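Side-chain contacts in ALDH21) (Physcomitrella patens subsp. patens, PDB 5MZ5), which oxidises succinic semialdehyde with NADP(+) as a member of the aldehyde dehydrogenase family, and forms an assembly of four chains: residues A[112-117]-A[225-230]; A[240-245]-A[250-255]. One frame throughout, in Å; residues are numbered along the deposited sequence.

Both contacts lie in the part of the chain that carries the Rossmann-type sheet: interaction 1 holds helix 219-229, and interaction 2 the continuation of the strand that follows it, 239-241. Interaction 1 ties the junction of helices 97-113 and 115-126 to the end of helix 219-229; it is partly buried and held by charge. Interaction 2, between 240-245 and 250-255, is buried and wholly apolar: two aliphatic side chains against one phenylalanine, close to residues that bind NADP(+). Their centres are about 23 Å apart, yet they touch, because helix 219-229 leads on to strand 239-241 and Gly225 CA lies 3.6 Å from Ile241 CD1, a plain packing contact.

Interaction 1. Residues A[112-117]-A[225-230]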
ATOM      1  N   LYS A 112      -7.729 -18.286  25.828  1.00 28.18           N
ATOM      2  CA  LYS A 112      -7.438 -17.583  27.081  1.00 27.96           C
ATOM      3  C   LYS A 112      -8.066 -18.302  28.276  1.00 33.42           C
ATOM      4  O   LYS A 112      -7.438 -18.421  29.325  1.00 33.03           O
ATOM      5  CB  LYS A 112      -7.942 -16.133  27.014  1.00 29.60           C
ATOM      6  CG  LYS A 112      -7.114 -15.245  26.105  1.00 32.66           C
ATOM      7  CD  LYS A 112      -7.714 -13.862  26.018  1.00 34.32           C
ATOM      8  CE  LYS A 112      -6.864 -12.927  25.180  1.00 33.32           C
ATOM      9  NZ  LYS A 112      -7.593 -11.676  24.859  1.00 40.36           N
ATOM     10  N   ASN A 113      -9.303 -18.789  28.094  1.00 31.47           N
ATOM     11  CA  ASN A 113     -10.118 -19.479  29.082  1.00 32.28           C
ATOM     12  C   ASN A 113      -9.562 -20.856  29.461  1.00 38.47           C
ATOM     13  O   ASN A 113      -9.670 -21.268  30.614  1.00 39.23           O
ATOM     14  CB  ASN A 113     -11.546 -19.611  28.537  1.00 36.76           C
ATOM     15  CG  ASN A 113     -12.580 -19.870  29.594  1.00 67.01           C
ATOM     16  OD1 ASN A 113     -12.815 -19.047  30.488  1.00 61.92           O
ATOM     17  ND2 ASN A 113     -13.234 -21.017  29.500  1.00 63.49           N
ATOM     18  N   ARG A 114      -8.985 -21.567  28.481  1.00 34.81           N
ATOM     19  CA  ARG A 114      -8.423 -22.904  28.653  1.00 33.75           C
ATOM     20  C   ARG A 114      -6.877 -22.882  28.611  1.00 34.42           C
ATOM     21  O   ARG A 114      -6.272 -23.922  28.402  1.00 33.47           O
ATOM     22  CB  ARG A 114      -8.980 -23.840  27.553  1.00 32.29           C
ATOM     23  CG  ARG A 114     -10.493 -24.086  27.640  1.00 31.57           C
ATOM     24  CD  ARG A 114     -10.995 -24.927  26.482  1.00 29.73           C
ATOM     25  NE  ARG A 114     -10.567 -26.322  26.570  1.00 35.92           N
ATOM     26  CZ  ARG A 114     -10.862 -27.260  25.678  1.00 53.31           C
ATOM     27  NH1 ARG A 114     -11.593 -26.964  24.606  1.00 38.49           N
ATOM     28  NH2 ARG A 114     -10.416 -28.499  25.838  1.00 40.74           N
ATOM     29  N   PHE A 115      -6.254 -21.699  28.838  1.00 29.94           N
ATOM     30  CA  PHE A 115      -4.801 -21.464  28.768  1.00 28.38           C
ATOM     31  C   PHE A 115      -3.914 -22.564  29.406  1.00 31.58           C
ATOM     32  O   PHE A 115      -3.117 -23.179  28.696  1.00 29.06           O
ATOM     33  CB  PHE A 115      -4.430 -20.083  29.341  1.00 29.09           C
ATOM     34  CG  PHE A 115      -2.997 -19.674  29.071  1.00 29.53           C
ATOM     35  CD1 PHE A 115      -1.978 -20.011  29.960  1.00 32.78           C
ATOM     36  CD2 PHE A 115      -2.674 -18.913  27.955  1.00 29.42           C
ATOM     37  CE1 PHE A 115      -0.651 -19.632  29.708  1.00 32.89           C
ATOM     38  CE2 PHE A 115      -1.350 -18.538  27.704  1.00 32.02           C
ATOM     39  CZ  PHE A 115      -0.348 -18.895  28.582  1.00 30.57           C
ATOM     40  N   GLU A 116      -4.008 -22.751  30.740  1.00 30.35           N
ATOM     41  CA  GLU A 116      -3.198 -23.712  31.484  1.00 30.20           C
ATOM     42  C   GLU A 116      -3.420 -25.137  31.035  1.00 32.26           C
ATOM     43  O   GLU A 116      -2.446 -25.866  30.871  1.00 31.59           O
ATOM     44  CB  GLU A 116      -3.379 -23.555  33.007  1.00 32.28           C
ATOM     45  CG  GLU A 116      -2.311 -24.277  33.832  1.00 40.47           C
ATOM     46  CD  GLU A 116      -0.853 -23.949  33.534  1.00 47.11           C
ATOM     47  OE1 GLU A 116       0.010 -24.810  33.816  1.00 41.22           O
ATOM     48  OE2 GLU A 116      -0.566 -22.832  33.044  1.00 36.16           O
ATOM     49  N   GLU A 117      -4.689 -25.519  30.798  1.00 28.69           N
ATOM     50  CA  GLU A 117      -5.057 -26.848  30.309  1.00 28.31           C
ATOM     51  C   GLU A 117      -4.382 -27.139  28.950  1.00 30.36           C
ATOM     52  O   GLU A 117      -3.840 -28.221  28.767  1.00 27.81           O
ATOM     53  CB  GLU A 117      -6.582 -26.946  30.188  1.00 29.90           C
ATOM     54  CG  GLU A 117      -7.098 -28.250  29.602  1.00 34.33           C
ATOM     55  CD  GLU A 117      -8.416 -28.136  28.869  1.00 49.11           C
ATOM     56  OE1 GLU A 117      -8.717 -29.051  28.070  1.00 47.58           O
ATOM     57  OE2 GLU A 117      -9.140 -27.134  29.080  1.00 40.14           O
ATOM     58  N   GLY A 225     -10.138 -27.892  17.214  1.00 28.39           N
ATOM     59  CA  GLY A 225     -11.313 -28.549  16.651  1.00 28.35           C
ATOM     60  C   GLY A 225     -12.515 -28.472  17.567  1.00 32.02           C
ATOM     61  O   GLY A 225     -13.602 -28.140  17.100  1.00 31.68           O
ATOM     62  N   GLU A 226     -12.315 -28.703  18.896  1.00 29.01           N
ATOM     63  CA  GLU A 226     -13.364 -28.610  19.921  1.00 28.68           C
ATOM     64  C   GLU A 226     -13.887 -27.178  19.989  1.00 30.63           C
ATOM     65  O   GLU A 226     -15.104 -26.957  20.055  1.00 29.73           O
ATOM     66  CB  GLU A 226     -12.829 -28.994  21.308  1.00 30.37           C
ATOM     67  CG  GLU A 226     -12.521 -30.460  21.526  1.00 40.08           C
ATOM     68  CD  GLU A 226     -11.736 -30.749  22.796  1.00 58.11           C
ATOM     69  OE1 GLU A 226     -10.982 -31.748  22.795  1.00 59.02           O
ATOM     70  OE2 GLU A 226     -11.856 -29.979  23.779  1.00 42.62           O
ATOM     71  N   ILE A 227     -12.954 -26.213  19.995  1.00 26.86           N
ATOM     72  CA  ILE A 227     -13.256 -24.784  20.035  1.00 26.56           C
ATOM     73  C   ILE A 227     -14.070 -24.403  18.781  1.00 30.23           C
ATOM     74  O   ILE A 227     -15.136 -23.825  18.910  1.00 30.97           O
ATOM     75  CB  ILE A 227     -11.944 -23.958  20.182  1.00 28.57           C
ATOM     76  CG1 ILE A 227     -11.307 -24.179  21.576  1.00 28.58           C
ATOM     77  CG2 ILE A 227     -12.174 -22.466  19.861  1.00 28.56           C
ATOM     78  CD1 ILE A 227      -9.841 -23.790  21.702  1.00 30.30           C
ATOM     79  N   LEU A 228     -13.590 -24.798  17.590  1.00 25.90           N
ATOM     80  CA  LEU A 228     -14.217 -24.490  16.311  1.00 25.30           C
ATOM     81  C   LEU A 228     -15.604 -25.070  16.154  1.00 28.16           C
ATOM     82  O   LEU A 228     -16.471 -24.411  15.593  1.00 27.59           O
ATOM     83  CB  LEU A 228     -13.306 -24.911  15.139  1.00 24.92           C
ATOM     84  CG  LEU A 228     -12.032 -24.102  14.931  1.00 27.82           C
ATOM     85  CD1 LEU A 228     -11.232 -24.680  13.798  1.00 27.33           C
ATOM     86  CD2 LEU A 228     -12.339 -22.625  14.682  1.00 26.52           C
ATOM     87  N   HIS A 229     -15.817 -26.290  16.676  1.00 24.47           N
ATOM     88  CA  HIS A 229     -17.089 -27.007  16.651  1.00 24.27           C
ATOM     89  C   HIS A 229     -18.225 -26.221  17.325  1.00 26.82           C
ATOM     90  O   HIS A 229     -19.353 -26.277  16.860  1.00 25.95           O
ATOM     91  CB  HIS A 229     -16.915 -28.406  17.296  1.00 25.57           C
ATOM     92  CG  HIS A 229     -18.207 -29.095  17.613  1.00 30.44           C
ATOM     93  ND1 HIS A 229     -19.094 -29.482  16.604  1.00 32.67           N
ATOM     94  CD2 HIS A 229     -18.752 -29.400  18.813  1.00 32.39           C
ATOM     95  CE1 HIS A 229     -20.136 -30.010  17.226  1.00 32.30           C
ATOM     96  NE2 HIS A 229     -19.976 -29.990  18.553  1.00 32.93           N
ATOM     97  N   LYS A 230     -17.924 -25.482  18.406  1.00 25.16           N
ATOM     98  CA  LYS A 230     -18.897 -24.692  19.165  1.00 26.18           C
ATOM     99  C   LYS A 230     -19.191 -23.319  18.534  1.00 32.74           C
ATOM    100  O   LYS A 230     -20.033 -22.593  19.055  1.00 34.10           O
ATOM    101  CB  LYS A 230     -18.412 -24.518  20.625  1.00 29.64           C
ATOM    102  CG  LYS A 230     -18.277 -25.830  21.418  1.00 44.20           C
ATOM    103  CD  LYS A 230     -17.604 -25.622  22.808  1.00 56.00           C
ATOM    104  CE  LYS A 230     -16.098 -25.402  22.769  1.00 62.98           C
ATOM    105  NZ  LYS A 230     -15.466 -25.473  24.115  1.00 65.35           N
TER
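Arg114 and Ile227 mark the closest approach of the two backbones, their CA atoms 10.1 Å apart, so side chains must bridge the gap. Arg114 does most of this. It sits at the joint where helix 97-113 ends and is also the N-cap residue of helix 115-126, its CB directed at the other segment. Its chain runs out straight and then bends at chi3, which brings the guanidinium between two carboxylates. NH1 and NH2 reach Glu226 end-on, both to one oxygen: Arg114 NH2 lies 2.9 Å and Arg114 NH1 3.1 Å from Glu226 OE2. The oxygen is in the guanidinium plane, but both nitrogens approach it from the same face of the carboxylate, NH2 on the syn side and NH1 on the anti side.

Glu117, three residues on and in the first turn of the following helix, takes the neighbouring edge of the same guanidinium side-on. Here each nitrogen has its own oxygen, with Arg114 NE 3.0 Å from Glu117 OE2 and Arg114 NH2 2.9 Å from Glu117 OE1. These two bonds are nearly straight, at 172° and 175°, whereas the NH1 bond to Glu226 is bent to 139°. NH2 thus serves both acids, and the grips on two edges should fix the rotation of the guanidinium. Ile227 CG1 packs 4.1 Å from Arg114 NH1, in van der Waals contact with the polar group. Lys230 NZ also comes near NH1, but its salt-bridge partner is Glu110, which probably eases the like charges.

Ile227 packs on Val107 and Glu110 of helix 97-113, and Glu226 touches Tyr40 and Phe43 of strand 38-44. The salt-bridge network therefore joins the end of helix 219-229 to the joint between helices 97-113 and 115-126, with Phe115 turned to helix 130-151.

Interaction 2. Residues A[240-245]-A[250-255]; sequences SILPVS and DMFTVD
A chi1 of -76° sets Phe252 CG anti to the carbonyl carbon and sends the ring across to Val244, where a chi1 of 162° puts CG1 anti to the backbone N and leaves CG2 beside that nitrogen, facing the ring. The closest approach is Val244 CG2 to Phe252 CE1, at 3.7 Å. This methyl meets the ring obliquely, so the pair is ordinary van der Waals contact with no stacking. Leu242, two residues earlier, contributes from the ring's rim: its CD1 stands near the ring plane, 4.5 Å from Phe252 CZ, a looser touch.

Leu242 and Val244 both direct their CB atoms at the short helix, while Pro243 between them turns the other way, the alternation expected of an extended chain. One aromatic ring thus meets two branched side chains from the same side of the segment, CE1 facing the valine and CZ the leucine. All three residues are buried, and no hydrogen bond crosses between the segments. Within 250-255, Asp250 O accepts from both Thr253 N at 2.9 Å and Val254 N at 3.1 Å.

The Phe252 side chain also lies about 4 Å from that of Lys212, which binds NADP(+), so the apolar cluster probably backs onto the cofactor site, unoccupied in this chain. Strand 239-241 runs parallel to strand 209-212 in the Rossmann-type sheet; Ile241 also bonds by its backbone to Phe43 on strand 38-44, and Leu242 continues the backbone bonding to Leu211. Phe252 touches Val210 and Lys212 of strand 209-212, Met251 packs against helix 75-94, and Thr253 meets helix 267-276.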
ATOM      1  N   SER A 240     -12.229 -29.970   9.013  1.00 25.21           N
ATOM      2  CA  SER A 240     -12.010 -31.343   9.426  1.00 24.73           C
ATOM      3  C   SER A 240     -10.590 -31.388   9.965  1.00 27.99           C
ATOM      4  O   SER A 240      -9.701 -30.762   9.389  1.00 24.77           O
ATOM      5  CB  SER A 240     -12.177 -32.317   8.268  1.00 26.09           C
ATOM      6  OG  SER A 240     -13.551 -32.541   8.010  1.00 29.65           O
ATOM      7  N   ILE A 241     -10.404 -32.057  11.103  1.00 27.37           N
ATOM      8  CA  ILE A 241      -9.100 -32.263  11.754  1.00 28.42           C
ATOM      9  C   ILE A 241      -9.009 -33.766  12.034  1.00 33.66           C
ATOM     10  O   ILE A 241      -9.707 -34.281  12.913  1.00 31.04           O
ATOM     11  CB  ILE A 241      -8.830 -31.371  13.008  1.00 31.07           C
ATOM     12  CG1 ILE A 241      -8.987 -29.862  12.664  1.00 30.91           C
ATOM     13  CG2 ILE A 241      -7.420 -31.681  13.631  1.00 29.31           C
ATOM     14  CD1 ILE A 241      -9.105 -28.971  13.834  1.00 35.86           C
ATOM     15  N   LEU A 242      -8.222 -34.463  11.194  1.00 33.32           N
ATOM     16  CA  LEU A 242      -8.078 -35.913  11.240  1.00 34.96           C
ATOM     17  C   LEU A 242      -6.614 -36.410  11.301  1.00 38.77           C
ATOM     18  O   LEU A 242      -5.886 -36.276  10.312  1.00 36.37           O
ATOM     19  CB  LEU A 242      -8.767 -36.593  10.030  1.00 35.49           C
ATOM     20  CG  LEU A 242      -9.948 -35.922   9.341  1.00 41.89           C
ATOM     21  CD1 LEU A 242      -9.892 -36.169   7.840  1.00 42.58           C
ATOM     22  CD2 LEU A 242     -11.270 -36.463   9.884  1.00 45.87           C
ATOM     23  N   PRO A 243      -6.178 -37.026  12.425  1.00 37.91           N
ATOM     24  CA  PRO A 243      -4.855 -37.689  12.438  1.00 38.57           C
ATOM     25  C   PRO A 243      -5.020 -38.897  11.501  1.00 41.54           C
ATOM     26  O   PRO A 243      -6.024 -39.618  11.568  1.00 41.58           O
ATOM     27  CB  PRO A 243      -4.673 -38.110  13.908  1.00 40.89           C
ATOM     28  CG  PRO A 243      -5.788 -37.411  14.658  1.00 44.79           C
ATOM     29  CD  PRO A 243      -6.899 -37.274  13.684  1.00 39.77           C
ATOM     30  N   VAL A 244      -4.127 -39.025  10.534  1.00 38.11           N
ATOM     31  CA  VAL A 244      -4.292 -40.028   9.478  1.00 38.05           C
ATOM     32  C   VAL A 244      -3.133 -41.045   9.462  1.00 41.70           C
ATOM     33  O   VAL A 244      -1.969 -40.702   9.744  1.00 40.49           O
ATOM     34  CB  VAL A 244      -4.522 -39.278   8.114  1.00 41.12           C
ATOM     35  CG1 VAL A 244      -4.287 -40.150   6.898  1.00 40.68           C
ATOM     36  CG2 VAL A 244      -5.920 -38.669   8.055  1.00 41.00           C
ATOM     37  N   SER A 245      -3.490 -42.310   9.168  1.00 38.76           N
ATOM     38  CA  SER A 245      -2.559 -43.431   9.027  1.00 40.01           C
ATOM     39  C   SER A 245      -1.733 -43.237   7.743  1.00 44.10           C
ATOM     40  O   SER A 245      -2.138 -42.506   6.831  1.00 43.10           O
ATOM     41  CB  SER A 245      -3.313 -44.760   8.957  1.00 44.53           C
ATOM     42  OG  SER A 245      -4.186 -44.830   7.837  1.00 55.45           O
ATOM     43  N   ASP A 250      -1.327 -39.853   1.732  1.00 32.48           N
ATOM     44  CA  ASP A 250      -1.133 -39.359   0.362  1.00 31.59           C
ATOM     45  C   ASP A 250      -2.306 -38.535  -0.195  1.00 32.31           C
ATOM     46  O   ASP A 250      -2.081 -37.676  -1.046  1.00 29.03           O
ATOM     47  CB  ASP A 250      -0.772 -40.511  -0.606  1.00 33.76           C
ATOM     48  CG  ASP A 250      -0.142 -40.017  -1.896  1.00 41.76           C
ATOM     49  OD1 ASP A 250       0.816 -39.214  -1.819  1.00 41.97           O
ATOM     50  OD2 ASP A 250      -0.631 -40.405  -2.984  1.00 45.80           O
ATOM     51  N   MET A 251      -3.535 -38.759   0.313  1.00 30.83           N
ATOM     52  CA  MET A 251      -4.739 -38.008  -0.078  1.00 31.59           C
ATOM     53  C   MET A 251      -4.556 -36.487   0.122  1.00 31.49           C
ATOM     54  O   MET A 251      -4.983 -35.699  -0.720  1.00 29.77           O
ATOM     55  CB  MET A 251      -5.964 -38.507   0.703  1.00 35.04           C
ATOM     56  CG  MET A 251      -6.321 -39.969   0.406  1.00 39.47           C
ATOM     57  SD  MET A 251      -7.833 -40.493   1.240  1.00 43.90           S
ATOM     58  CE  MET A 251      -9.061 -39.588   0.273  1.00 39.64           C
ATOM     59  N   PHE A 252      -3.830 -36.098   1.189  1.00 26.24           N
ATOM     60  CA  PHE A 252      -3.519 -34.713   1.519  1.00 25.08           C
ATOM     61  C   PHE A 252      -2.591 -34.060   0.494  1.00 29.70           C
ATOM     62  O   PHE A 252      -2.581 -32.825   0.355  1.00 29.06           O
ATOM     63  CB  PHE A 252      -2.931 -34.632   2.932  1.00 26.36           C
ATOM     64  CG  PHE A 252      -4.008 -34.785   3.977  1.00 28.05           C
ATOM     65  CD1 PHE A 252      -4.416 -36.055   4.408  1.00 31.18           C
ATOM     66  CD2 PHE A 252      -4.644 -33.668   4.512  1.00 28.12           C
ATOM     67  CE1 PHE A 252      -5.439 -36.195   5.357  1.00 31.23           C
ATOM     68  CE2 PHE A 252      -5.662 -33.812   5.456  1.00 30.67           C
ATOM     69  CZ  PHE A 252      -6.061 -35.069   5.861  1.00 29.58           C
ATOM     70  N   THR A 253      -1.818 -34.892  -0.232  1.00 25.72           N
ATOM     71  CA  THR A 253      -0.894 -34.426  -1.249  1.00 25.81           C
ATOM     72  C   THR A 253      -1.538 -34.325  -2.644  1.00 29.23           C
ATOM     73  O   THR A 253      -1.504 -33.267  -3.257  1.00 28.67           O
ATOM     74  CB  THR A 253       0.375 -35.314  -1.238  1.00 32.79           C
ATOM     75  OG1 THR A 253       1.025 -35.131   0.012  1.00 31.24           O
ATOM     76  CG2 THR A 253       1.342 -35.004  -2.390  1.00 28.05           C
ATOM     77  N   VAL A 254      -2.099 -35.426  -3.132  1.00 27.00           N
ATOM     78  CA  VAL A 254      -2.557 -35.612  -4.512  1.00 27.09           C
ATOM     79  C   VAL A 254      -4.009 -35.217  -4.827  1.00 32.11           C
ATOM     80  O   VAL A 254      -4.317 -34.991  -6.004  1.00 31.82           O
ATOM     81  CB  VAL A 254      -2.290 -37.074  -4.972  1.00 30.07           C
ATOM     82  CG1 VAL A 254      -0.825 -37.451  -4.748  1.00 29.05           C
ATOM     83  CG2 VAL A 254      -3.224 -38.077  -4.287  1.00 29.86           C
ATOM     84  N   ASP A 255      -4.899 -35.182  -3.828  1.00 28.85           N
ATOM     85  CA  ASP A 255      -6.315 -34.933  -4.097  1.00 28.38           C
ATOM     86  C   ASP A 255      -6.577 -33.618  -4.842  1.00 31.48           C
ATOM     87  O   ASP A 255      -6.181 -32.546  -4.395  1.00 30.31           O
ATOM     88  CB  ASP A 255      -7.180 -35.050  -2.837  1.00 29.91           C
ATOM     89  CG  ASP A 255      -8.592 -35.432  -3.207  1.00 34.31           C
ATOM     90  OD1 ASP A 255      -9.352 -34.547  -3.619  1.00 34.61           O
ATOM     91  OD2 ASP A 255      -8.908 -36.623  -3.154  1.00 37.35           O
TER